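Side-chain contacts in 4-amino-4-deoxy-L-arabinose transferase or related glycosyltransferases of PMT family (Cupriavidus metallidurans, PDB 5EZM), which probably transfers 4-amino-4-deoxy-L-arabinose from a polyprenyl-phosphate carrier to lipid A at the bacterial inner membrane: residues R370-G373 with K374-I377; G301-P304 with K305-T308; A540-P544 with D545-A549. All blocks are in the same frame, centred on the assembly; numbering follows the deposited sequence.

Interaction 1: R370-G373 with K374-I377; sequences RSWG and KQLI. With MPG ([(Z)-octadec-9-enyl] (2R)-2,3-bis(oxidanyl)propanoate), chain I.
W372 and L376 meet through two different first torsions one helical turn apart. W372 carries CG opposite its backbone N (chi1 -179°), while L376 holds CG opposite its carbonyl carbon (chi1 -74°). The leucine therefore lies over one face of the indole. Its CG is 4.0 Å from the centroid of the W372 five-membered ring, 27° off the normal, a CH-pi contact. The touch is off-centre, and L376 CD1 reaches W372 CD1 at 3.8 Å. The benzo side of the indole meets Q375: CE3 of W372 is 3.5 Å from CB of Q375, obliquely. On another side of the helix, R370 runs extended and K374 bends at its last torsion. K374 NZ comes within 3.7 Å of R370 NE, two like charges that would probably repel. Each backbone N of K374 to I377 bonds to the carbonyl O four residues earlier. Y442 meets the W372 ring edge-to-face, and S438 OG takes a weak bond from its NE1. The Q375 amide and K374 CB border a lipid chain. These i to i+3 and i to i+4 contacts span the opening turns of helix 369-389, predicted to enter the membrane from about L376, in a GT-C fold.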
# COMPACT_ATOMS: atom_id res chain seq x y z
N ARG A 370 10.14 28.33 19.73
CA ARG A 370 9.64 27.80 21.00
C ARG A 370 8.51 26.81 20.79
O ARG A 370 8.41 25.80 21.51
CB ARG A 370 9.20 28.95 21.91
CG ARG A 370 8.84 28.52 23.33
CD ARG A 370 8.54 29.72 24.20
NE ARG A 370 8.16 29.33 25.56
CZ ARG A 370 9.03 29.13 26.55
NH1 ARG A 370 10.33 29.27 26.34
NH2 ARG A 370 8.59 28.78 27.76
N SER A 371 7.63 27.07 19.81
CA SER A 371 6.53 26.16 19.53
C SER A 371 7.05 24.81 19.05
O SER A 371 6.61 23.75 19.52
CB SER A 371 5.59 26.78 18.49
OG SER A 371 4.94 27.93 18.99
N TRP A 372 7.99 24.83 18.11
CA TRP A 372 8.59 23.58 17.68
C TRP A 372 9.31 22.90 18.83
O TRP A 372 9.34 21.66 18.90
CB TRP A 372 9.55 23.81 16.51
CG TRP A 372 10.16 22.53 16.06
CD1 TRP A 372 11.48 22.19 16.06
CD2 TRP A 372 9.45 21.38 15.58
NE1 TRP A 372 11.65 20.91 15.59
CE2 TRP A 372 10.42 20.39 15.29
CE3 TRP A 372 8.10 21.09 15.35
CZ2 TRP A 372 10.07 19.14 14.79
CZ3 TRP A 372 7.76 19.85 14.86
CH2 TRP A 372 8.74 18.89 14.58
N GLY A 373 9.88 23.67 19.75
CA GLY A 373 10.41 23.08 20.97
C GLY A 373 9.36 22.30 21.73
O GLY A 373 9.60 21.17 22.17
N LYS A 374 8.17 22.90 21.90
CA LYS A 374 7.05 22.19 22.51
C LYS A 374 6.80 20.86 21.80
O LYS A 374 6.68 19.81 22.45
CB LYS A 374 5.79 23.05 22.47
CG LYS A 374 5.87 24.39 23.18
CD LYS A 374 4.61 25.20 22.95
CE LYS A 374 4.51 26.39 23.89
NZ LYS A 374 5.71 27.26 23.81
N GLN A 375 6.72 20.90 20.47
CA GLN A 375 6.49 19.66 19.72
C GLN A 375 7.57 18.63 20.00
O GLN A 375 7.27 17.45 20.20
CB GLN A 375 6.40 19.96 18.22
CG GLN A 375 5.18 20.77 17.83
CD GLN A 375 3.89 20.08 18.20
OE1 GLN A 375 3.80 18.85 18.19
NE2 GLN A 375 2.87 20.86 18.53
N LEU A 376 8.84 19.06 20.03
CA LEU A 376 9.94 18.13 20.29
C LEU A 376 9.81 17.51 21.68
O LEU A 376 10.14 16.34 21.87
CB LEU A 376 11.28 18.85 20.15
CG LEU A 376 11.74 19.18 18.74
CD1 LEU A 376 13.05 19.96 18.77
CD2 LEU A 376 11.89 17.89 17.96
N ILE A 377 9.36 18.30 22.66
CA ILE A 377 9.18 17.76 24.00
C ILE A 377 8.10 16.68 23.99
O ILE A 377 8.30 15.56 24.49
CB ILE A 377 8.84 18.88 25.00
CG1 ILE A 377 10.04 19.82 25.16
CG2 ILE A 377 8.42 18.29 26.33
CD1 ILE A 377 9.77 20.99 26.08
C2 MPG I . 1.89 15.84 22.05
C3 MPG I . 2.61 17.18 21.92
C4 MPG I . 1.70 18.35 22.23
C5 MPG I . 2.36 19.70 21.92
C6 MPG I . 1.37 20.86 22.02
C7 MPG I . 2.01 22.21 21.65
C8 MPG I . 0.99 23.37 21.64
C1 MPG I . 2.72 14.69 21.47

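Interaction 2: G301-P304 with K305-T308; sequences GIFP and KLWT. With MPG ([(Z)-octadec-9-enyl] (2R)-2,3-bis(oxidanyl)propanoate), chain B; MPG ([(Z)-octadec-9-enyl] (2R)-2,3-bis(oxidanyl)propanoate), chain E; MPG ([(Z)-octadec-9-enyl] (2R)-2,3-bis(oxidanyl)propanoate), chain O; MPG ([(Z)-octadec-9-enyl] (2R)-2,3-bis(oxidanyl)propanoate), chain D.
L306, P304 and K305 are the residues most covered here, and L306 makes the main side-chain contacts back to I302 and F303. CD1 of L306 rests 3.8 Å from CD1 of F303, approaching the ring at a slant. Its other branch, CD2, is 4.2 Å from I302 CD1. With CG of L306 anti to the carbonyl carbon (chi1 -61°) and chi2 at -167°, CD1 goes to F303 and CD2 to the I302 side. The L306 backbone N bonds to F303 O at 3.1 Å, from above the carbonyl plane, and makes a weak bond to I302 O. P304 has no N-H to give, and this costs little in the first turn of a helix. P304 O accepts T308 N at 3.1 Å in a straight bond of 167°. P304 CD lies 3.7 Å from C4 of the chain O lipid. K305 sets its CB against I302 CB and then runs extended away from the contact, toward L367 and S371. Several lipid tails touch this turn. C4 and C6 of the chain E lipid lie over one face of the F303 ring, and the chain B lipid covers a face of W307, with C4 at 3.5 Å from W307 CD1. The chain D lipid touches F303 and L306, with C3 near F303 O. L306 also packs on L359 and A363 of helix 352-365. This is the proline-containing first turn of helix 303-310, part of the lipid-facing surface of this membrane protein.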
# COMPACT_ATOMS: atom_id res chain seq x y z
N GLY A 301 0.86 16.46 17.44
CA GLY A 301 0.86 17.64 18.28
C GLY A 301 0.42 18.91 17.58
O GLY A 301 -0.01 19.86 18.24
N ILE A 302 0.50 18.95 16.25
CA ILE A 302 0.06 20.12 15.50
C ILE A 302 -1.25 19.86 14.77
O ILE A 302 -1.64 20.66 13.90
CB ILE A 302 1.13 20.63 14.51
CG1 ILE A 302 1.36 19.62 13.38
CG2 ILE A 302 2.43 20.94 15.24
CD1 ILE A 302 2.17 20.18 12.23
N PHE A 303 -1.95 18.77 15.09
CA PHE A 303 -3.26 18.54 14.48
C PHE A 303 -4.22 19.72 14.65
O PHE A 303 -4.91 20.05 13.67
CB PHE A 303 -3.88 17.25 15.03
CG PHE A 303 -3.84 16.10 14.05
CD1 PHE A 303 -4.39 16.24 12.78
CD2 PHE A 303 -3.25 14.89 14.39
CE1 PHE A 303 -4.35 15.19 11.88
CE2 PHE A 303 -3.22 13.84 13.49
CZ PHE A 303 -3.77 13.99 12.23
N PRO A 304 -4.32 20.38 15.81
CA PRO A 304 -5.11 21.62 15.84
C PRO A 304 -4.61 22.67 14.87
O PRO A 304 -5.42 23.29 14.16
CB PRO A 304 -4.97 22.08 17.30
CG PRO A 304 -4.71 20.83 18.06
CD PRO A 304 -3.87 19.99 17.16
N LYS A 305 -3.30 22.88 14.80
CA LYS A 305 -2.73 23.87 13.89
C LYS A 305 -2.93 23.52 12.43
O LYS A 305 -2.68 24.36 11.56
CB LYS A 305 -1.24 24.06 14.20
CG LYS A 305 -0.99 24.91 15.43
CD LYS A 305 0.39 24.71 16.02
CE LYS A 305 0.59 25.59 17.26
NZ LYS A 305 1.84 25.27 18.00
N LEU A 306 -3.37 22.29 12.13
CA LEU A 306 -3.82 21.98 10.77
C LEU A 306 -5.19 22.58 10.50
O LEU A 306 -5.42 23.16 9.43
CB LEU A 306 -3.85 20.47 10.56
CG LEU A 306 -2.51 19.73 10.71
CD1 LEU A 306 -2.63 18.32 10.15
CD2 LEU A 306 -1.41 20.50 10.01
N TRP A 307 -6.12 22.45 11.45
CA TRP A 307 -7.43 23.07 11.32
C TRP A 307 -7.30 24.58 11.11
O TRP A 307 -7.83 25.14 10.15
CB TRP A 307 -8.28 22.76 12.55
CG TRP A 307 -9.63 23.41 12.55
CD1 TRP A 307 -9.97 24.58 13.18
CD2 TRP A 307 -10.81 22.94 11.91
NE1 TRP A 307 -11.30 24.86 12.96
CE2 TRP A 307 -11.84 23.86 12.18
CE3 TRP A 307 -11.11 21.82 11.12
CZ2 TRP A 307 -13.14 23.71 11.70
CZ3 TRP A 307 -12.40 21.66 10.65
CH2 TRP A 307 -13.40 22.61 10.94
N THR A 308 -6.55 25.25 11.99
CA THR A 308 -6.36 26.69 11.92
C THR A 308 -5.55 27.06 10.67
O THR A 308 -5.20 28.23 10.46
CB THR A 308 -5.66 27.22 13.17
OG1 THR A 308 -4.33 26.69 13.25
CG2 THR A 308 -6.43 26.84 14.42
C2 MPG B . -8.81 25.36 17.31
C3 MPG B . -8.71 23.95 16.76
C4 MPG B . -10.08 23.38 16.42
C5 MPG B . -10.04 21.92 15.96
C6 MPG B . -11.44 21.41 15.56
C1 MPG B . -7.47 25.88 17.85
C2 MPG E . -8.48 14.08 10.47
C3 MPG E . -8.84 13.81 11.92
C4 MPG E . -7.67 14.09 12.86
C5 MPG E . -7.94 13.62 14.30
C6 MPG E . -6.87 14.15 15.29
C1 MPG E . -9.64 13.79 9.51
C2 MPG O . -4.66 15.33 18.50
C3 MPG O . -4.03 15.89 19.77
C4 MPG O . -3.30 17.20 19.52
C5 MPG O . -2.74 17.84 20.80
C6 MPG O . -2.35 19.31 20.60
C7 MPG O . -2.12 20.05 21.93
C8 MPG O . -2.19 21.59 21.78
C1 MPG O . -5.50 14.07 18.76
C2 MPG D . -8.55 17.58 13.76
C3 MPG D . -7.66 18.20 12.69
C4 MPG D . -8.21 18.01 11.28
C5 MPG D . -7.35 18.70 10.21
C6 MPG D . -7.93 18.53 8.79
C1 MPG D . -8.22 18.09 15.17

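Interaction 3: A540-P544 with D545-A549; sequences AVMSP and DTYLA
M542 SD lies at the edge of the Y547 ring, close to the ring plane. It sits 5.5 Å from the ring centroid and 80° off the normal, a Met-aromatic contact made without covering a face. M542 SD is closer to the tyrosine's root, 3.6 Å from Y547 CA. A chi1 of 64° puts M542 CG between the backbone N and carbonyl carbon, and the bend at chi3 (64°) folds the end of the chain. Its CB also packs on CG2 of T546 at 3.7 Å. With an alanine here the SD contact is gone, and the Y547 edge would probably be left facing a gap between strand and helix. S543 is the N-cap residue. Its OG is 2.7 Å from T546 OG1 and also lies close to the T546 backbone N. A water accepts from S543 N at 2.8 Å and hydrogen-bonds T546 OG1, so it bridges the cap and the first turn. S543 O receives Y547 N at 3.0 Å, and P544 O receives L548 N at 2.9 Å; these are the opening bonds of the helix. Strand 539-542 is the middle strand of a five-stranded mixed sheet, between strands 483-486 and 566-569. The chain leaves it through S543 straight into helix 544-550. That helix lays T546 on V486 and Y547 on V568, meeting one residue of each flanking strand, while A540 meets F528 and W532 of helix 525-534.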
# COMPACT_ATOMS: atom_id res chain seq x y z
N ALA A 540 0.94 -30.78 -2.92
CA ALA A 540 -0.20 -30.05 -2.37
C ALA A 540 0.26 -29.24 -1.17
O ALA A 540 1.15 -29.67 -0.42
CB ALA A 540 -1.33 -31.01 -1.96
N VAL A 541 -0.34 -28.06 -1.01
CA VAL A 541 -0.11 -27.19 0.14
C VAL A 541 -1.39 -27.14 0.95
O VAL A 541 -2.48 -26.95 0.39
CB VAL A 541 0.31 -25.77 -0.31
CG1 VAL A 541 0.57 -24.89 0.90
CG2 VAL A 541 1.55 -25.83 -1.19
N MET A 542 -1.27 -27.31 2.26
CA MET A 542 -2.45 -27.27 3.12
C MET A 542 -2.04 -26.76 4.49
O MET A 542 -0.86 -26.58 4.78
CB MET A 542 -3.09 -28.66 3.23
CG MET A 542 -2.20 -29.70 3.89
SD MET A 542 -2.73 -31.38 3.51
CE MET A 542 -2.46 -31.42 1.74
N SER A 543 -3.03 -26.49 5.33
CA SER A 543 -2.75 -26.15 6.71
C SER A 543 -2.47 -27.42 7.50
O SER A 543 -2.81 -28.52 7.05
CB SER A 543 -3.92 -25.38 7.31
OG SER A 543 -5.10 -26.15 7.31
N PRO A 544 -1.82 -27.31 8.66
CA PRO A 544 -1.60 -28.52 9.47
C PRO A 544 -2.89 -29.22 9.86
O PRO A 544 -2.97 -30.45 9.79
CB PRO A 544 -0.84 -27.98 10.69
CG PRO A 544 -0.16 -26.76 10.20
CD PRO A 544 -1.11 -26.14 9.21
N ASP A 545 -3.91 -28.46 10.26
CA ASP A 545 -5.20 -29.07 10.61
C ASP A 545 -5.83 -29.76 9.41
O ASP A 545 -6.51 -30.78 9.56
CB ASP A 545 -6.14 -28.01 11.18
CG ASP A 545 -5.71 -27.52 12.55
OD1 ASP A 545 -5.28 -28.35 13.38
OD2 ASP A 545 -5.80 -26.30 12.80
N THR A 546 -5.61 -29.22 8.20
CA THR A 546 -6.08 -29.91 7.00
C THR A 546 -5.33 -31.22 6.79
O THR A 546 -5.93 -32.23 6.41
CB THR A 546 -5.93 -29.00 5.78
OG1 THR A 546 -6.75 -27.83 5.94
CG2 THR A 546 -6.37 -29.73 4.52
N TYR A 547 -4.02 -31.22 7.04
CA TYR A 547 -3.25 -32.45 6.93
C TYR A 547 -3.74 -33.50 7.91
O TYR A 547 -3.86 -34.68 7.56
CB TYR A 547 -1.76 -32.17 7.15
CG TYR A 547 -0.90 -33.42 7.11
CD1 TYR A 547 -0.37 -33.89 5.92
CD2 TYR A 547 -0.63 -34.15 8.27
CE1 TYR A 547 0.40 -35.03 5.87
CE2 TYR A 547 0.14 -35.29 8.24
CZ TYR A 547 0.66 -35.73 7.03
OH TYR A 547 1.43 -36.87 6.98
N LEU A 548 -4.02 -33.09 9.15
CA LEU A 548 -4.51 -34.05 10.14
C LEU A 548 -5.93 -34.50 9.81
O LEU A 548 -6.32 -35.62 10.16
CB LEU A 548 -4.44 -33.43 11.53
CG LEU A 548 -4.74 -34.38 12.69
CD1 LEU A 548 -3.92 -35.65 12.55
CD2 LEU A 548 -4.45 -33.70 14.02
N ALA A 549 -6.71 -33.65 9.14
CA ALA A 549 -8.06 -34.03 8.75
C ALA A 549 -8.04 -35.02 7.59
O ALA A 549 -8.88 -35.92 7.52
CB ALA A 549 -8.87 -32.79 8.39
O HOH W 1 -5.63 -25.98 4.36

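From the N terminus, interaction 2 comes first, then interaction 1, then interaction 3. Each is a local contact within one continuous run, so none closes a long loop, and none nests in or crosses another. Interactions 1 and 2 are neighbours in space, with centres about 14 Å apart. Q375 NE2 is 3.1 Å from G301 O, a probable but weak hydrogen bond that ties helix 369-389 to the residues leading into helix 303-310. S371 CB and K305 NZ also touch. Interaction 3 stands apart in the C-terminal region, about 55 Å from interaction 1 and about 52 Å from interaction 2, centre to centre, on the opposite side of the chain's centre. There it joins strand 539-542 to helix 544-550.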